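Local coordinates for autophagy-related protein 9 (Schizosaccharomyces pombe, PDB 7D0I) that scrambles phospholipids between the two leaflets of the membrane as a homotrimer and supplies membrane to the growing autophagosome, at residues R406-L411 with C628-V633; W381-F386 with R413-A418. The protein carries 1 engineered substitution. All blocks are in the same frame, centred on the assembly; numbering follows the deposited sequence.

Followed from the N terminus, the chain first lays down residues 381-386, at the junction of helices 373-382 and 384-387, then 406-411, and almost at once 413-418 at the start of helix 412-425. Contact 2 thus closes a short loop of 26 intervening residues. Contact 1 closes a far longer one, of 216 mostly helical residues, bringing 628-633 back from beyond helix 603-624. The segments alternate, so the two closures cross rather than nest. Their centres are about 10 Å apart and their side chains touch, Leu411 with Phe386 and Ile632 with Ile383, and together they tie the 373-425 helices to helix 629-638, probably on the cytoplasmic side.

Contact 1 of 2, residues R406-L411 with C628-V633; sequences RLSEEL and CSQDIV
Gln630 leaves its helix with CG anti to the backbone N (chi1 -172°) and then bends at chi2 (69°), which swings the terminal amide back alongside Ser408. The backbones are close here too, the CA atoms of Ser408 and Gln630 being 4.8 Å apart. Ser408 OG donates to Gln630 OE1 at 2.6 Å, approaching from well above the carbonyl plane instead of along a lone pair. The other end of the amide is also occupied: NE2 bonds to the backbone O of Arg404 and to Asp634 OD1, so partners at both ends fix the rotation of the group. Ser629 OG lies 3.4 Å from Ser408 O, yet its hydrogen bonds run to Arg412 NE and Pro626 O, which join the start of its helix to helix 412-425 and to the preceding turn.

Beside this polar cluster runs an apolar seam, and Val633 supplies both branches to it. CG2 rests 3.8 Å from Ser408 CA, against the backbone of the opposing helix, while CG1 lies 4.3 Å from Leu407 CB. Farther along, the CD2 branch of Leu411 meets Ile632 CG2 at 4.0 Å, the two side chains crossing at about a right angle, and CD2 also touches Val633. A hydrogen bond from the buried Ser408 to Gln630 thus sits next to hydrocarbon packing.

The short segments 406-410 and 629-633 pass with axes 8.5 Å apart at 129° between their N-to-C directions, nearer to perpendicular than to antiparallel. Leu407 packs on Phe398 of a nearby loop as well as on Phe386 of helix 384-387, and Ile632 reaches a loop residue, Ile359. Helix 404-410 is therefore lodged between helix 384-387 and helix 629-638, which leads on to the strand pair 640-643 and 647-650.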
loop_
_atom_site.group_PDB
_atom_site.type_symbol
_atom_site.label_atom_id
_atom_site.label_comp_id
_atom_site.label_asym_id
_atom_site.label_seq_id
_atom_site.Cartn_x
_atom_site.Cartn_y
_atom_site.Cartn_z
ATOM N N ARG A 406 -48.040 -5.290 -34.364
ATOM C CA ARG A 406 -47.734 -5.172 -35.782
ATOM C C ARG A 406 -46.277 -5.511 -36.055
ATOM O O ARG A 406 -45.972 -6.239 -37.003
ATOM C CB ARG A 406 -48.052 -3.760 -36.268
ATOM C CG ARG A 406 -47.673 -3.505 -37.706
ATOM C CD ARG A 406 -48.049 -2.098 -38.125
ATOM N NE ARG A 406 -47.484 -1.096 -37.230
ATOM C CZ ARG A 406 -46.354 -0.438 -37.463
ATOM N NH1 ARG A 406 -45.917 0.457 -36.592
ATOM N NH2 ARG A 406 -45.667 -0.671 -38.572
ATOM N N LEU A 407 -45.369 -4.993 -35.230
ATOM C CA LEU A 407 -43.952 -5.272 -35.419
ATOM C C LEU A 407 -43.636 -6.734 -35.145
ATOM O O LEU A 407 -42.857 -7.354 -35.875
ATOM C CB LEU A 407 -43.123 -4.369 -34.516
ATOM C CG LEU A 407 -43.356 -2.880 -34.707
ATOM C CD1 LEU A 407 -42.566 -2.125 -33.686
ATOM C CD2 LEU A 407 -42.952 -2.465 -36.094
ATOM N N SER A 408 -44.231 -7.303 -34.115
ATOM C CA SER A 408 -44.007 -8.702 -33.780
ATOM C C SER A 408 -44.631 -9.644 -34.742
ATOM O O SER A 408 -44.600 -10.848 -34.503
ATOM C CB SER A 408 -44.529 -8.989 -32.378
ATOM O OG SER A 408 -45.040 -10.304 -32.293
ATOM N N GLU A 409 -45.226 -9.149 -35.820
ATOM C CA GLU A 409 -45.690 -9.995 -36.905
ATOM C C GLU A 409 -45.071 -9.636 -38.240
ATOM O O GLU A 409 -45.092 -10.467 -39.152
ATOM C CB GLU A 409 -47.220 -9.927 -37.027
ATOM C CG GLU A 409 -47.833 -11.118 -37.738
ATOM C CD GLU A 409 -49.347 -11.119 -37.676
ATOM O OE1 GLU A 409 -49.919 -10.167 -37.106
ATOM O OE2 GLU A 409 -49.964 -12.075 -38.193
ATOM N N GLU A 410 -44.528 -8.432 -38.390
ATOM C CA GLU A 410 -43.660 -8.130 -39.514
ATOM C C GLU A 410 -42.250 -8.650 -39.296
ATOM O O GLU A 410 -41.424 -8.538 -40.204
ATOM C CB GLU A 410 -43.614 -6.623 -39.767
ATOM C CG GLU A 410 -44.956 -6.016 -40.123
ATOM C CD GLU A 410 -44.863 -4.537 -40.430
ATOM O OE1 GLU A 410 -43.769 -3.959 -40.273
ATOM O OE2 GLU A 410 -45.891 -3.953 -40.832
ATOM N N LEU A 411 -41.958 -9.197 -38.120
ATOM C CA LEU A 411 -40.663 -9.797 -37.851
ATOM C C LEU A 411 -40.648 -11.287 -38.137
ATOM O O LEU A 411 -39.597 -11.830 -38.486
ATOM C CB LEU A 411 -40.252 -9.542 -36.401
ATOM C CG LEU A 411 -38.828 -9.921 -35.998
ATOM C CD1 LEU A 411 -37.846 -9.327 -36.963
ATOM C CD2 LEU A 411 -38.530 -9.445 -34.597
ATOM N N CYS A 628 -40.097 -16.797 -30.935
ATOM C CA CYS A 628 -39.451 -15.839 -30.052
ATOM C C CYS A 628 -39.471 -14.423 -30.611
ATOM O O CYS A 628 -38.725 -13.566 -30.135
ATOM C CB CYS A 628 -38.012 -16.271 -29.770
ATOM S SG CYS A 628 -37.851 -17.802 -28.848
ATOM N N SER A 629 -40.307 -14.158 -31.614
ATOM C CA SER A 629 -40.311 -12.836 -32.227
ATOM C C SER A 629 -40.892 -11.799 -31.281
ATOM O O SER A 629 -40.285 -10.745 -31.057
ATOM C CB SER A 629 -41.091 -12.865 -33.535
ATOM O OG SER A 629 -42.434 -13.225 -33.297
ATOM N N GLN A 630 -42.061 -12.085 -30.707
ATOM C CA GLN A 630 -42.715 -11.146 -29.803
ATOM C C GLN A 630 -41.749 -10.640 -28.741
ATOM O O GLN A 630 -41.510 -9.435 -28.624
ATOM C CB GLN A 630 -43.929 -11.806 -29.153
ATOM C CG GLN A 630 -44.785 -10.851 -28.350
ATOM C CD GLN A 630 -45.508 -9.853 -29.224
ATOM O OE1 GLN A 630 -46.318 -10.224 -30.070
ATOM N NE2 GLN A 630 -45.212 -8.578 -29.029
ATOM N N ASP A 631 -41.165 -11.566 -27.973
ATOM C CA ASP A 631 -40.198 -11.201 -26.941
ATOM C C ASP A 631 -39.169 -10.218 -27.470
ATOM O O ASP A 631 -38.895 -9.192 -26.837
ATOM C CB ASP A 631 -39.499 -12.448 -26.409
ATOM C CG ASP A 631 -40.361 -13.236 -25.458
ATOM O OD1 ASP A 631 -41.306 -12.651 -24.892
ATOM O OD2 ASP A 631 -40.087 -14.438 -25.269
ATOM N N ILE A 632 -38.608 -10.505 -28.644
ATOM C CA ILE A 632 -37.570 -9.647 -29.201
ATOM C C ILE A 632 -38.062 -8.212 -29.283
ATOM O O ILE A 632 -37.411 -7.288 -28.787
ATOM C CB ILE A 632 -37.117 -10.170 -30.571
ATOM C CG1 ILE A 632 -36.327 -11.458 -30.397
ATOM C CG2 ILE A 632 -36.282 -9.137 -31.274
ATOM C CD1 ILE A 632 -36.150 -12.221 -31.662
ATOM N N VAL A 633 -39.246 -8.014 -29.865
ATOM C CA VAL A 633 -39.810 -6.670 -29.942
ATOM C C VAL A 633 -39.898 -6.057 -28.552
ATOM O O VAL A 633 -39.422 -4.937 -28.317
ATOM C CB VAL A 633 -41.184 -6.704 -30.628
ATOM C CG1 VAL A 633 -41.815 -5.341 -30.579
ATOM C CG2 VAL A 633 -41.030 -7.155 -32.052
#

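Contact 2 of 2, residues W381-F386 with R413-A418; sequences WCIFNF and RRFIVA
Cys382, late in helix 373-382, and Arg414, near the start of helix 412-425, make the closest backbone approach, with CA atoms 5.7 Å apart. From this point the Arg414 side chain enters a hole lined by Trp381, Cys382, Asn385 and Phe386, its chain bending at chi3 (66°) to set the guanidinium against two successive backbone carbonyls. NH1 donates to Trp381 O at 3.1 Å in a nearly straight bond (163°), the acceptor lying in the guanidinium plane. NE reaches Cys382 O at 2.8 Å, on a lone pair of that carbonyl, though along a more bent path. The flat faces are used as well. The guanidinium stacks on Trp381 with planes 27° apart, and Arg414 CZ stands 4.6 Å from the centroid of the six-membered ring, a cation-pi contact over the face. Phe386 CB lies over the opposite face, 3.4 Å from Arg414 NE. Two bonds and a covering group on each face hold the charge in place, and the two carbonyl oxygens probably give it a partial counterpart.

Next to the arginine the packing turns apolar. Cys382 CB meets Phe415 CE1 at 3.5 Å, while its SG lies at the edge of that ring and 3.4 Å from Ala418 CB. Ile383 CG1 adds a contact to Phe415 CZ, and Phe625 meets the same ring.

The pattern is a knob-into-hole contact whose knob is an arginine, sandwiched between the Trp381 ring and Phe386 CB and bonded to the carbonyls of Trp381 and Cys382. It borders a detergent site: the Trp381 side chain comes within about 4 Å of a bound lauryl maltose neopentyl glycol, and Ala418 O bonds to Asn422, which lines a detergent pocket where the intramembrane segment 422-446 begins.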
loop_
_atom_site.group_PDB
_atom_site.type_symbol
_atom_site.label_atom_id
_atom_site.label_comp_id
_atom_site.label_asym_id
_atom_site.label_seq_id
_atom_site.Cartn_x
_atom_site.Cartn_y
_atom_site.Cartn_z
ATOM N N TRP A 381 -29.384 -9.479 -40.134
ATOM C CA TRP A 381 -30.199 -9.025 -41.252
ATOM C C TRP A 381 -31.684 -8.998 -40.918
ATOM O O TRP A 381 -32.380 -8.047 -41.285
ATOM C CB TRP A 381 -29.982 -9.897 -42.487
ATOM C CG TRP A 381 -30.753 -9.385 -43.663
ATOM C CD1 TRP A 381 -30.334 -8.465 -44.575
ATOM C CD2 TRP A 381 -32.090 -9.741 -44.041
ATOM N NE1 TRP A 381 -31.318 -8.233 -45.503
ATOM C CE2 TRP A 381 -32.408 -9.005 -45.194
ATOM C CE3 TRP A 381 -33.047 -10.612 -43.517
ATOM C CZ2 TRP A 381 -33.640 -9.114 -45.834
ATOM C CZ3 TRP A 381 -34.267 -10.720 -44.154
ATOM C CH2 TRP A 381 -34.554 -9.976 -45.296
ATOM N N CYS A 382 -32.193 -10.023 -40.241
ATOM C CA CYS A 382 -33.613 -10.063 -39.921
ATOM C C CYS A 382 -33.979 -8.999 -38.902
ATOM O O CYS A 382 -34.922 -8.230 -39.106
ATOM C CB CYS A 382 -33.993 -11.444 -39.397
ATOM S SG CYS A 382 -33.657 -12.782 -40.517
ATOM N N ILE A 383 -33.243 -8.937 -37.798
ATOM C CA ILE A 383 -33.607 -8.088 -36.675
ATOM C C ILE A 383 -33.012 -6.698 -36.830
ATOM O O ILE A 383 -33.745 -5.712 -36.933
ATOM C CB ILE A 383 -33.154 -8.716 -35.351
ATOM C CG1 ILE A 383 -33.797 -10.081 -35.169
ATOM C CG2 ILE A 383 -33.513 -7.823 -34.207
ATOM C CD1 ILE A 383 -33.382 -10.765 -33.907
ATOM N N PHE A 384 -31.688 -6.602 -36.859
ATOM C CA PHE A 384 -31.059 -5.296 -36.736
ATOM C C PHE A 384 -31.205 -4.435 -37.984
ATOM O O PHE A 384 -30.996 -3.223 -37.901
ATOM C CB PHE A 384 -29.590 -5.458 -36.368
ATOM C CG PHE A 384 -29.381 -6.002 -34.994
ATOM C CD1 PHE A 384 -29.679 -5.246 -33.892
ATOM C CD2 PHE A 384 -28.897 -7.269 -34.806
ATOM C CE1 PHE A 384 -29.499 -5.741 -32.633
ATOM C CE2 PHE A 384 -28.716 -7.764 -33.546
ATOM C CZ PHE A 384 -29.015 -6.999 -32.461
ATOM N N ASN A 385 -31.548 -5.014 -39.132
ATOM C CA ASN A 385 -31.930 -4.188 -40.271
ATOM C C ASN A 385 -33.365 -3.711 -40.170
ATOM O O ASN A 385 -33.719 -2.707 -40.795
ATOM C CB ASN A 385 -31.763 -4.947 -41.582
ATOM C CG ASN A 385 -30.348 -4.957 -42.071
ATOM O OD1 ASN A 385 -29.587 -4.028 -41.816
ATOM N ND2 ASN A 385 -29.975 -6.007 -42.778
ATOM N N PHE A 386 -34.191 -4.414 -39.408
ATOM C CA PHE A 386 -35.597 -4.080 -39.252
ATOM C C PHE A 386 -35.841 -3.179 -38.063
ATOM O O PHE A 386 -36.789 -2.393 -38.071
ATOM C CB PHE A 386 -36.400 -5.371 -39.103
ATOM C CG PHE A 386 -37.841 -5.166 -38.769
ATOM C CD1 PHE A 386 -38.689 -4.549 -39.663
ATOM C CD2 PHE A 386 -38.354 -5.630 -37.581
ATOM C CE1 PHE A 386 -40.013 -4.380 -39.364
ATOM C CE2 PHE A 386 -39.675 -5.464 -37.280
ATOM C CZ PHE A 386 -40.506 -4.839 -38.172
ATOM N N ARG A 413 -42.415 -12.509 -40.641
ATOM C CA ARG A 413 -42.350 -12.488 -42.092
ATOM C C ARG A 413 -40.980 -12.081 -42.614
ATOM O O ARG A 413 -40.810 -11.977 -43.832
ATOM C CB ARG A 413 -43.421 -11.555 -42.652
ATOM C CG ARG A 413 -44.819 -11.863 -42.152
ATOM C CD ARG A 413 -45.892 -11.145 -42.963
ATOM N NE ARG A 413 -45.658 -9.708 -43.068
ATOM C CZ ARG A 413 -45.231 -9.099 -44.171
ATOM N NH1 ARG A 413 -44.991 -9.804 -45.267
ATOM N NH2 ARG A 413 -45.048 -7.786 -44.179
ATOM N N ARG A 414 -40.016 -11.827 -41.732
ATOM C CA ARG A 414 -38.612 -11.704 -42.098
ATOM C C ARG A 414 -37.828 -12.966 -41.787
ATOM O O ARG A 414 -36.986 -13.383 -42.585
ATOM C CB ARG A 414 -37.967 -10.528 -41.368
ATOM C CG ARG A 414 -38.603 -9.203 -41.662
ATOM C CD ARG A 414 -37.917 -8.101 -40.900
ATOM N NE ARG A 414 -36.545 -7.903 -41.340
ATOM C CZ ARG A 414 -36.197 -7.106 -42.339
ATOM N NH1 ARG A 414 -34.927 -6.977 -42.681
ATOM N NH2 ARG A 414 -37.125 -6.438 -43.002
ATOM N N PHE A 415 -38.088 -13.572 -40.628
ATOM C CA PHE A 415 -37.482 -14.858 -40.315
ATOM C C PHE A 415 -37.830 -15.896 -41.368
ATOM O O PHE A 415 -36.985 -16.716 -41.741
ATOM C CB PHE A 415 -37.934 -15.328 -38.935
ATOM C CG PHE A 415 -37.306 -14.581 -37.798
ATOM C CD1 PHE A 415 -36.043 -14.043 -37.919
ATOM C CD2 PHE A 415 -37.977 -14.422 -36.605
ATOM C CE1 PHE A 415 -35.467 -13.365 -36.871
ATOM C CE2 PHE A 415 -37.405 -13.744 -35.561
ATOM C CZ PHE A 415 -36.152 -13.215 -35.693
ATOM N N ILE A 416 -39.057 -15.862 -41.883
ATOM C CA ILE A 416 -39.462 -16.853 -42.875
ATOM C C ILE A 416 -38.725 -16.637 -44.191
ATOM O O ILE A 416 -38.256 -17.593 -44.819
ATOM C CB ILE A 416 -40.986 -16.821 -43.062
ATOM C CG1 ILE A 416 -41.681 -17.289 -41.784
ATOM C CG2 ILE A 416 -41.393 -17.681 -44.234
ATOM C CD1 ILE A 416 -41.243 -18.645 -41.316
ATOM N N VAL A 417 -38.607 -15.383 -44.629
ATOM C CA VAL A 417 -37.902 -15.101 -45.876
ATOM C C VAL A 417 -36.429 -15.470 -45.755
ATOM O O VAL A 417 -35.831 -16.020 -46.688
ATOM C CB VAL A 417 -38.082 -13.625 -46.267
ATOM C CG1 VAL A 417 -37.282 -13.310 -47.511
ATOM C CG2 VAL A 417 -39.543 -13.319 -46.485
ATOM N N ALA A 418 -35.818 -15.171 -44.608
ATOM C CA ALA A 418 -34.420 -15.530 -44.422
ATOM C C ALA A 418 -34.241 -17.038 -44.372
ATOM O O ALA A 418 -33.246 -17.562 -44.878
ATOM C CB ALA A 418 -33.871 -14.892 -43.153
#